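Local coordinates for protein putative aminotransferase (Actinomadura melliaura, PDB 4ZWV) that probably transfers an amino group to a sugar, with pyridoxal 5'-phosphate as cofactor, during biosynthesis of the aminopentose of the indolocarbazole AT2433, at residues A313-G318 and S349-W354; M4-K9 and G353-E358; L262-A267 and E290-V295. All blocks are in the same frame, centred on the assembly; numbering follows the deposited sequence.

Contact 1 of 3, residues A313-G318 and S349-W354; sequences AGIMAG and SLPVGW
Gly318 and Ser349 make a single antiparallel bridge along the edge of a three-stranded sheet, an example of how a connecting loop can continue hydrogen bonding beyond the last regular strand. Strand 347-350 is outermost in that sheet and pairs with strand 296-300 on its other flank, through Leu350 and Tyr296. The loop arrives from helix 303-312, which a Schellman motif at Gly314 has just closed. The bridge is a hydrogen-bonded pair closed by two bonds: Ser349 N reaches Gly318 O at 2.8 Å, and the return bond from Gly318 N to Ser349 O is longer, 3.2 Å, but lies in the carbonyl plane on a lone pair. Ser349 O takes a further contact from the C-H of Ala317 CA, 3.3 Å away. With OG turned beside its own backbone N (chi1 -60°), the Ser349 side chain bonds Asp297 OD1 on the neighbouring strand.

Next to the bridge, toward Ile315 and Pro351, the contact becomes apolar. The Pro351 ring presses CG and CD against Met316 O, each 3.2 Å from it; this carbonyl oxygen is buried and has no hydrogen-bonding partner in the model, the ring carbons being packed against it. Ile315 crosses the same ring at about a right angle and lays its CG2 branch 4.0 Å from Pro351 CD. The loop also faces the second subunit, whose Arg227 bonds Ala317 O. Ala317 CB meets the CD2 branch of Leu350 at 3.9 Å.

Contact 2 of 3, residues M4-K9 and G353-E358; sequences MIPLFK and GWWLTE
Trp355 NE1 donates to Pro6 O at 2.9 Å, the one direct hydrogen bond between the two segments. The bond is bent (137° at the hydrogen), and the oxygen sits 21° out of the indole plane. Lys9 CB lies over one face, 3.8 Å from the centroid of the six-membered ring in a CH-pi contact, while Gly353 CA lies against the opposite face, toward its rim. Leu7 O comes to the rim near the ring plane, 3.3 Å from Trp355 CZ2. The Lys9 chain, its CG anti to the backbone N (chi1 -171°), runs past the indole in the opposite direction, bringing CD to 3.6 Å from Trp355 CB and then CE toward Trp354 CH2. A water links the same pair of segments, donating to Lys9 O at 2.6 Å and accepting from Trp354 NE1. At the other end, Ile5 CG2 and Leu356 CD2 meet tightly, 3.4 Å apart. The type I turn Gly353-Leu356 places both tryptophans against segment 4-9, just ahead of helix 358-369, on which Ile5 also rests, while Trp354 and Leu356 lean on helix 243-273.

Contact 3 of 3, residues L262-A267 and E290-V295; sequences LHRENA and EGSFYV
Arg264, Phe293 and His263 carry most of this contact: Arg264 and His263 reach from the helix to backbone oxygens of the loop, and Phe293 meets the helix with its ring face. Arg264 CG lies anti to the carbonyl carbon (chi1 -72°), and from there the extended chain delivers the guanidinium edge-on to Gly291 O, with NE donating at 2.8 Å in a nearly straight bond (160°) and NH2 adding a weak one. The carboxylate of Glu290 stacks parallel on one guanidinium face, CD lying 3.5 Å from Arg264 CZ; the salt bridge from NH1 to OE1 is therefore one of charge alone, as no N-H points at the oxygen. Beyond the segments, NH2 also bonds Gly167 O. Ala267 CB sits almost centrally above the Phe293 ring, 3.4 Å from the centroid, in a CH-pi contact; Arg264 CG stands at the ring's edge. His263 ND1 gives its hydrogen to Phe293 O at 2.7 Å, in the imidazole plane but 42° above the carbonyl plane. Ser292 directs OG to Trp166 O. Helix 243-273 is thereby bound to the loop connecting strands 289-290 and 296-300, where Tyr294, whose side chain leaves the backbone away from the helix, has its ring stacked on His164, a residue seen to bind the cofactor.

In the fold
The three contacts form one cluster on the same side of the chain's centre: contacts 1 and 2 have centres about 7 Å apart, and the centre of contact 3 lies about 13 and 12 Å from theirs. Ile5 of contact 2 joins contact 1 through Gly314 O to Ile5 N (2.9 Å) and Met316 N to Ile5 O (3.0 Å). Gly353 and Trp354 belong to both. Val352 O meets Asn266 ND2 at 3.0 Å, tying contact 1 to contact 3. Contact 3 comes closest to the cofactor site, the Tyr294 side chain being about 3 Å from that of His164; the side chains of Phe8 and Ser349 are about 6 and 8 Å from that of His164. No pyridoxal 5'-phosphate is bound to this chain in the model.

Contact 1 of 3, residues A313-G318 and S349-W354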
loop_
_atom_site.group_PDB
_atom_site.type_symbol
_atom_site.label_atom_id
_atom_site.label_comp_id
_atom_site.label_asym_id
_atom_site.label_seq_id
_atom_site.Cartn_x
_atom_site.Cartn_y
_atom_site.Cartn_z
ATOM N N ALA A 313 19.323 30.634 12.602
ATOM C CA ALA A 313 18.957 31.491 11.476
ATOM C C ALA A 313 17.617 31.090 10.858
ATOM O O ALA A 313 17.210 31.640 9.832
ATOM C CB ALA A 313 20.050 31.458 10.416
ATOM N N GLY A 314 16.938 30.125 11.468
ATOM C CA GLY A 314 15.654 29.682 10.954
ATOM C C GLY A 314 15.770 28.988 9.608
ATOM O O GLY A 314 14.925 29.169 8.733
ATOM N N ILE A 315 16.832 28.208 9.434
ATOM C CA ILE A 315 17.022 27.424 8.217
ATOM C C ILE A 315 17.011 25.945 8.570
ATOM O O ILE A 315 17.793 25.504 9.402
ATOM C CB ILE A 315 18.353 27.778 7.508
ATOM C CG1 ILE A 315 18.384 29.260 7.128
ATOM C CG2 ILE A 315 18.553 26.882 6.289
ATOM C CD1 ILE A 315 19.792 29.803 6.870
HETATM N N MSE A 316 16.106 25.182 7.968
HETATM C CA MSE A 316 16.039 23.754 8.236
HETATM C C MSE A 316 17.079 23.041 7.393
HETATM O O MSE A 316 17.038 23.115 6.169
HETATM C CB MSE A 316 14.647 23.201 7.941
HETATM C CG MSE A 316 14.515 21.724 8.246
HETATM SE SE MSE A 316 12.724 21.083 7.870
HETATM C CE MSE A 316 11.752 22.175 9.158
ATOM N N ALA A 317 17.995 22.340 8.053
ATOM C CA ALA A 317 19.103 21.687 7.364
ATOM C C ALA A 317 19.472 20.396 8.084
ATOM O O ALA A 317 19.533 20.362 9.312
ATOM C CB ALA A 317 20.304 22.633 7.290
ATOM N N GLY A 318 19.710 19.330 7.328
ATOM C CA GLY A 318 20.107 18.081 7.949
ATOM C C GLY A 318 20.062 16.904 7.007
ATOM O O GLY A 318 20.362 17.035 5.823
ATOM N N SER A 349 21.959 18.552 4.056
ATOM C CA SER A 349 21.057 18.932 2.970
ATOM C C SER A 349 20.469 20.309 3.258
ATOM O O SER A 349 20.010 20.576 4.375
ATOM C CB SER A 349 19.922 17.911 2.809
ATOM O OG SER A 349 20.411 16.606 2.509
ATOM N N LEU A 350 20.473 21.172 2.246
ATOM C CA LEU A 350 19.961 22.535 2.373
ATOM C C LEU A 350 18.682 22.737 1.563
ATOM O O LEU A 350 18.488 22.100 0.529
ATOM C CB LEU A 350 21.019 23.542 1.914
ATOM C CG LEU A 350 22.354 23.502 2.655
ATOM C CD1 LEU A 350 23.346 24.457 2.017
ATOM C CD2 LEU A 350 22.134 23.857 4.110
ATOM N N PRO A 351 17.796 23.624 2.034
ATOM C CA PRO A 351 16.586 23.919 1.257
ATOM C C PRO A 351 16.927 24.512 -0.100
ATOM O O PRO A 351 17.759 25.416 -0.171
ATOM C CB PRO A 351 15.850 24.953 2.121
ATOM C CG PRO A 351 16.397 24.769 3.502
ATOM C CD PRO A 351 17.837 24.376 3.301
ATOM N N VAL A 352 16.281 24.032 -1.155
ATOM C CA VAL A 352 16.605 24.524 -2.487
ATOM C C VAL A 352 15.352 24.635 -3.370
ATOM O O VAL A 352 15.417 25.052 -4.518
ATOM C CB VAL A 352 17.667 23.603 -3.150
ATOM C CG1 VAL A 352 17.032 22.309 -3.632
ATOM C CG2 VAL A 352 18.389 24.316 -4.293
ATOM N N GLY A 353 14.197 24.281 -2.818
ATOM C CA GLY A 353 12.989 24.185 -3.623
ATOM C C GLY A 353 12.292 25.467 -4.059
ATOM O O GLY A 353 12.746 26.582 -3.771
ATOM N N TRP A 354 11.166 25.291 -4.756
ATOM C CA TRP A 354 10.419 26.393 -5.380
ATOM C C TRP A 354 9.886 27.430 -4.394
ATOM O O TRP A 354 9.559 28.547 -4.785
ATOM C CB TRP A 354 9.240 25.831 -6.186
ATOM C CG TRP A 354 8.360 24.949 -5.347
ATOM C CD1 TRP A 354 8.444 23.595 -5.229
ATOM C CD2 TRP A 354 7.290 25.363 -4.479
ATOM N NE1 TRP A 354 7.484 23.134 -4.350
ATOM C CE2 TRP A 354 6.770 24.202 -3.875
ATOM C CE3 TRP A 354 6.724 26.605 -4.157
ATOM C CZ2 TRP A 354 5.710 24.241 -2.975
ATOM C CZ3 TRP A 354 5.673 26.638 -3.257
ATOM C CH2 TRP A 354 5.180 25.464 -2.681
#

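Contact 2 of 3, residues M4-K9 and G353-E358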
loop_
_atom_site.group_PDB
_atom_site.type_symbol
_atom_site.label_atom_id
_atom_site.label_comp_id
_atom_site.label_asym_id
_atom_site.label_seq_id
_atom_site.Cartn_x
_atom_site.Cartn_y
_atom_site.Cartn_z
HETATM N N MSE A 4 10.506 29.497 9.790
HETATM C CA MSE A 4 11.636 28.718 9.311
HETATM C C MSE A 4 11.516 28.398 7.826
HETATM O O MSE A 4 10.431 28.109 7.321
HETATM C CB MSE A 4 11.774 27.422 10.115
HETATM C CG MSE A 4 13.150 26.775 10.014
HETATM SE SE MSE A 4 13.365 25.262 11.218
HETATM C CE MSE A 4 15.173 25.624 11.844
ATOM N N ILE A 5 12.645 28.463 7.132
ATOM C CA ILE A 5 12.740 27.995 5.761
ATOM C C ILE A 5 12.822 26.473 5.766
ATOM O O ILE A 5 13.803 25.920 6.260
ATOM C CB ILE A 5 13.976 28.584 5.062
ATOM C CG1 ILE A 5 13.870 30.110 4.999
ATOM C CG2 ILE A 5 14.118 27.993 3.677
ATOM C CD1 ILE A 5 15.163 30.803 4.582
ATOM N N PRO A 6 11.786 25.784 5.242
ATOM C CA PRO A 6 11.758 24.320 5.333
ATOM C C PRO A 6 12.605 23.625 4.265
ATOM O O PRO A 6 12.849 24.179 3.191
ATOM C CB PRO A 6 10.269 23.992 5.144
ATOM C CG PRO A 6 9.776 25.083 4.245
ATOM C CD PRO A 6 10.569 26.323 4.606
ATOM N N LEU A 7 13.044 22.412 4.579
ATOM C CA LEU A 7 13.847 21.605 3.677
ATOM C C LEU A 7 12.966 20.964 2.608
ATOM O O LEU A 7 13.413 20.722 1.485
ATOM C CB LEU A 7 14.606 20.546 4.483
ATOM C CG LEU A 7 15.605 19.641 3.776
ATOM C CD1 LEU A 7 16.642 20.475 3.035
ATOM C CD2 LEU A 7 16.279 18.735 4.812
ATOM N N PHE A 8 11.710 20.702 2.980
ATOM C CA PHE A 8 10.712 20.077 2.110
ATOM C C PHE A 8 9.407 20.855 2.235
ATOM O O PHE A 8 9.137 21.449 3.277
ATOM C CB PHE A 8 10.444 18.609 2.490
ATOM C CG PHE A 8 11.678 17.814 2.844
ATOM C CD1 PHE A 8 12.458 17.242 1.853
ATOM C CD2 PHE A 8 12.025 17.603 4.171
ATOM C CE1 PHE A 8 13.579 16.495 2.180
ATOM C CE2 PHE A 8 13.143 16.861 4.504
ATOM C CZ PHE A 8 13.918 16.304 3.506
ATOM N N LYS A 9 8.583 20.836 1.193
ATOM C CA LYS A 9 7.282 21.501 1.261
ATOM C C LYS A 9 6.336 20.884 0.246
ATOM O O LYS A 9 6.752 20.494 -0.844
ATOM C CB LYS A 9 7.433 23.011 1.024
ATOM C CG LYS A 9 6.175 23.824 1.291
ATOM C CD LYS A 9 6.482 25.317 1.257
ATOM C CE LYS A 9 5.229 26.159 1.363
ATOM N NZ LYS A 9 4.595 26.012 2.699
ATOM N N GLY A 353 14.197 24.281 -2.818
ATOM C CA GLY A 353 12.989 24.185 -3.623
ATOM C C GLY A 353 12.292 25.467 -4.059
ATOM O O GLY A 353 12.746 26.582 -3.771
ATOM N N TRP A 354 11.166 25.291 -4.756
ATOM C CA TRP A 354 10.419 26.393 -5.380
ATOM C C TRP A 354 9.886 27.430 -4.394
ATOM O O TRP A 354 9.559 28.547 -4.785
ATOM C CB TRP A 354 9.240 25.831 -6.186
ATOM C CG TRP A 354 8.360 24.949 -5.347
ATOM C CD1 TRP A 354 8.444 23.595 -5.229
ATOM C CD2 TRP A 354 7.290 25.363 -4.479
ATOM N NE1 TRP A 354 7.484 23.134 -4.350
ATOM C CE2 TRP A 354 6.770 24.202 -3.875
ATOM C CE3 TRP A 354 6.724 26.605 -4.157
ATOM C CZ2 TRP A 354 5.710 24.241 -2.975
ATOM C CZ3 TRP A 354 5.673 26.638 -3.257
ATOM C CH2 TRP A 354 5.180 25.464 -2.681
ATOM N N TRP A 355 9.788 27.053 -3.124
ATOM C CA TRP A 355 9.215 27.919 -2.093
ATOM C C TRP A 355 10.213 28.954 -1.589
ATOM O O TRP A 355 9.865 29.841 -0.814
ATOM C CB TRP A 355 8.706 27.077 -0.920
ATOM C CG TRP A 355 9.773 26.218 -0.319
ATOM C CD1 TRP A 355 10.609 26.550 0.708
ATOM C CD2 TRP A 355 10.136 24.891 -0.722
ATOM N NE1 TRP A 355 11.468 25.504 0.976
ATOM C CE2 TRP A 355 11.198 24.477 0.111
ATOM C CE3 TRP A 355 9.663 24.009 -1.702
ATOM C CZ2 TRP A 355 11.790 23.219 0.001
ATOM C CZ3 TRP A 355 10.251 22.760 -1.809
ATOM C CH2 TRP A 355 11.308 22.379 -0.968
ATOM N N LEU A 356 11.460 28.822 -2.022
ATOM C CA LEU A 356 12.493 29.782 -1.671
ATOM C C LEU A 356 12.363 31.108 -2.424
ATOM O O LEU A 356 12.525 31.150 -3.644
ATOM C CB LEU A 356 13.865 29.181 -1.955
ATOM C CG LEU A 356 14.479 28.178 -0.997
ATOM C CD1 LEU A 356 15.873 27.834 -1.486
ATOM C CD2 LEU A 356 14.553 28.788 0.368
ATOM N N THR A 357 12.093 32.192 -1.705
ATOM C CA THR A 357 12.127 33.515 -2.321
ATOM C C THR A 357 13.573 33.907 -2.570
ATOM O O THR A 357 14.485 33.277 -2.048
ATOM C CB THR A 357 11.475 34.584 -1.445
ATOM O OG1 THR A 357 12.230 34.731 -0.233
ATOM C CG2 THR A 357 10.037 34.212 -1.129
ATOM N N GLU A 358 13.795 34.952 -3.351
ATOM C CA GLU A 358 15.157 35.438 -3.540
ATOM C C GLU A 358 15.769 35.833 -2.199
ATOM O O GLU A 358 16.937 35.552 -1.931
ATOM C CB GLU A 358 15.177 36.611 -4.518
ATOM C CG GLU A 358 14.995 36.177 -5.967
ATOM C CD GLU A 358 15.231 37.303 -6.955
ATOM O OE1 GLU A 358 15.562 38.423 -6.515
ATOM O OE2 GLU A 358 15.085 37.063 -8.172
HETATM O O HOH W 1 7.423 20.331 -3.380
#

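Contact 3 of 3, residues L262-A267 and E290-V295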
loop_
_atom_site.group_PDB
_atom_site.type_symbol
_atom_site.label_atom_id
_atom_site.label_comp_id
_atom_site.label_asym_id
_atom_site.label_seq_id
_atom_site.Cartn_x
_atom_site.Cartn_y
_atom_site.Cartn_z
ATOM N N LEU A 262 12.689 26.279 -10.819
ATOM C CA LEU A 262 13.125 27.024 -9.641
ATOM C C LEU A 262 14.099 26.214 -8.775
ATOM O O LEU A 262 15.094 26.765 -8.293
ATOM C CB LEU A 262 11.919 27.468 -8.809
ATOM C CG LEU A 262 11.020 28.506 -9.482
ATOM C CD1 LEU A 262 9.764 28.739 -8.667
ATOM C CD2 LEU A 262 11.769 29.819 -9.682
ATOM N N HIS A 263 13.823 24.920 -8.577
ATOM C CA HIS A 263 14.790 24.050 -7.892
ATOM C C HIS A 263 16.166 24.187 -8.536
ATOM O O HIS A 263 17.180 24.373 -7.859
ATOM C CB HIS A 263 14.376 22.570 -7.947
ATOM C CG HIS A 263 13.366 22.159 -6.914
ATOM N ND1 HIS A 263 13.684 21.327 -5.861
ATOM C CD2 HIS A 263 12.043 22.429 -6.796
ATOM C CE1 HIS A 263 12.602 21.110 -5.132
ATOM N NE2 HIS A 263 11.592 21.765 -5.678
ATOM N N ARG A 264 16.187 24.094 -9.860
ATOM C CA ARG A 264 17.444 24.128 -10.598
ATOM C C ARG A 264 18.105 25.501 -10.557
ATOM O O ARG A 264 19.321 25.601 -10.416
ATOM C CB ARG A 264 17.201 23.674 -12.039
ATOM C CG ARG A 264 16.933 22.174 -12.114
ATOM C CD ARG A 264 16.305 21.734 -13.426
ATOM N NE ARG A 264 16.173 20.279 -13.448
ATOM C CZ ARG A 264 15.387 19.601 -14.278
ATOM N NH1 ARG A 264 14.642 20.238 -15.169
ATOM N NH2 ARG A 264 15.340 18.273 -14.207
ATOM N N GLU A 265 17.303 26.558 -10.649
ATOM C CA GLU A 265 17.824 27.919 -10.555
ATOM C C GLU A 265 18.444 28.187 -9.182
ATOM O O GLU A 265 19.512 28.789 -9.079
ATOM C CB GLU A 265 16.709 28.923 -10.849
ATOM C CG GLU A 265 17.101 30.378 -10.661
ATOM C CD GLU A 265 15.914 31.326 -10.774
ATOM O OE1 GLU A 265 15.193 31.267 -11.793
ATOM O OE2 GLU A 265 15.700 32.126 -9.839
ATOM N N ASN A 266 17.785 27.713 -8.126
ATOM C CA ASN A 266 18.308 27.899 -6.774
ATOM C C ASN A 266 19.611 27.130 -6.557
ATOM O O ASN A 266 20.537 27.633 -5.916
ATOM C CB ASN A 266 17.264 27.474 -5.740
ATOM C CG ASN A 266 16.069 28.399 -5.716
ATOM O OD1 ASN A 266 16.163 29.568 -6.111
ATOM N ND2 ASN A 266 14.934 27.888 -5.264
ATOM N N ALA A 267 19.672 25.912 -7.088
ATOM C CA ALA A 267 20.890 25.103 -7.028
ATOM C C ALA A 267 22.043 25.801 -7.746
ATOM O O ALA A 267 23.177 25.822 -7.257
ATOM C CB ALA A 267 20.643 23.730 -7.636
ATOM N N GLU A 290 21.008 16.059 -16.107
ATOM C CA GLU A 290 20.280 17.139 -15.465
ATOM C C GLU A 290 19.511 16.593 -14.280
ATOM O O GLU A 290 18.580 15.807 -14.456
ATOM C CB GLU A 290 19.328 17.820 -16.452
ATOM C CG GLU A 290 18.584 19.007 -15.857
ATOM C CD GLU A 290 17.733 19.745 -16.885
ATOM O OE1 GLU A 290 16.983 19.086 -17.639
ATOM O OE2 GLU A 290 17.826 20.990 -16.945
ATOM N N GLY A 291 19.926 16.986 -13.075
ATOM C CA GLY A 291 19.275 16.523 -11.858
ATOM C C GLY A 291 18.087 17.380 -11.465
ATOM O O GLY A 291 17.801 18.403 -12.095
ATOM N N SER A 292 17.387 16.958 -10.419
ATOM C CA SER A 292 16.160 17.636 -10.028
ATOM C C SER A 292 16.240 18.323 -8.672
ATOM O O SER A 292 15.291 18.992 -8.272
ATOM C CB SER A 292 15.001 16.635 -10.045
ATOM O OG SER A 292 14.786 16.190 -11.379
ATOM N N PHE A 293 17.362 18.153 -7.970
ATOM C CA PHE A 293 17.620 18.903 -6.728
ATOM C C PHE A 293 16.460 18.904 -5.735
ATOM O O PHE A 293 15.933 19.946 -5.349
ATOM C CB PHE A 293 18.028 20.334 -7.066
ATOM C CG PHE A 293 19.341 20.406 -7.773
ATOM C CD1 PHE A 293 20.521 20.293 -7.061
ATOM C CD2 PHE A 293 19.399 20.538 -9.146
ATOM C CE1 PHE A 293 21.751 20.344 -7.706
ATOM C CE2 PHE A 293 20.621 20.588 -9.797
ATOM C CZ PHE A 293 21.798 20.492 -9.073
ATOM N N TYR A 294 16.062 17.709 -5.328
ATOM C CA TYR A 294 15.091 17.547 -4.262
ATOM C C TYR A 294 15.549 18.348 -3.039
ATOM O O TYR A 294 14.749 19.046 -2.403
ATOM C CB TYR A 294 14.954 16.059 -3.946
ATOM C CG TYR A 294 13.979 15.688 -2.866
ATOM C CD1 TYR A 294 12.637 16.029 -2.964
ATOM C CD2 TYR A 294 14.396 14.942 -1.772
ATOM C CE1 TYR A 294 11.735 15.652 -1.976
ATOM C CE2 TYR A 294 13.507 14.561 -0.786
ATOM C CZ TYR A 294 12.185 14.924 -0.895
ATOM O OH TYR A 294 11.301 14.541 0.085
ATOM N N VAL A 295 16.841 18.232 -2.727
ATOM C CA VAL A 295 17.512 19.069 -1.730
ATOM C C VAL A 295 18.884 19.416 -2.310
ATOM O O VAL A 295 19.268 18.860 -3.338
ATOM C CB VAL A 295 17.675 18.362 -0.355
ATOM C CG1 VAL A 295 16.314 18.091 0.286
ATOM C CG2 VAL A 295 18.473 17.074 -0.505
#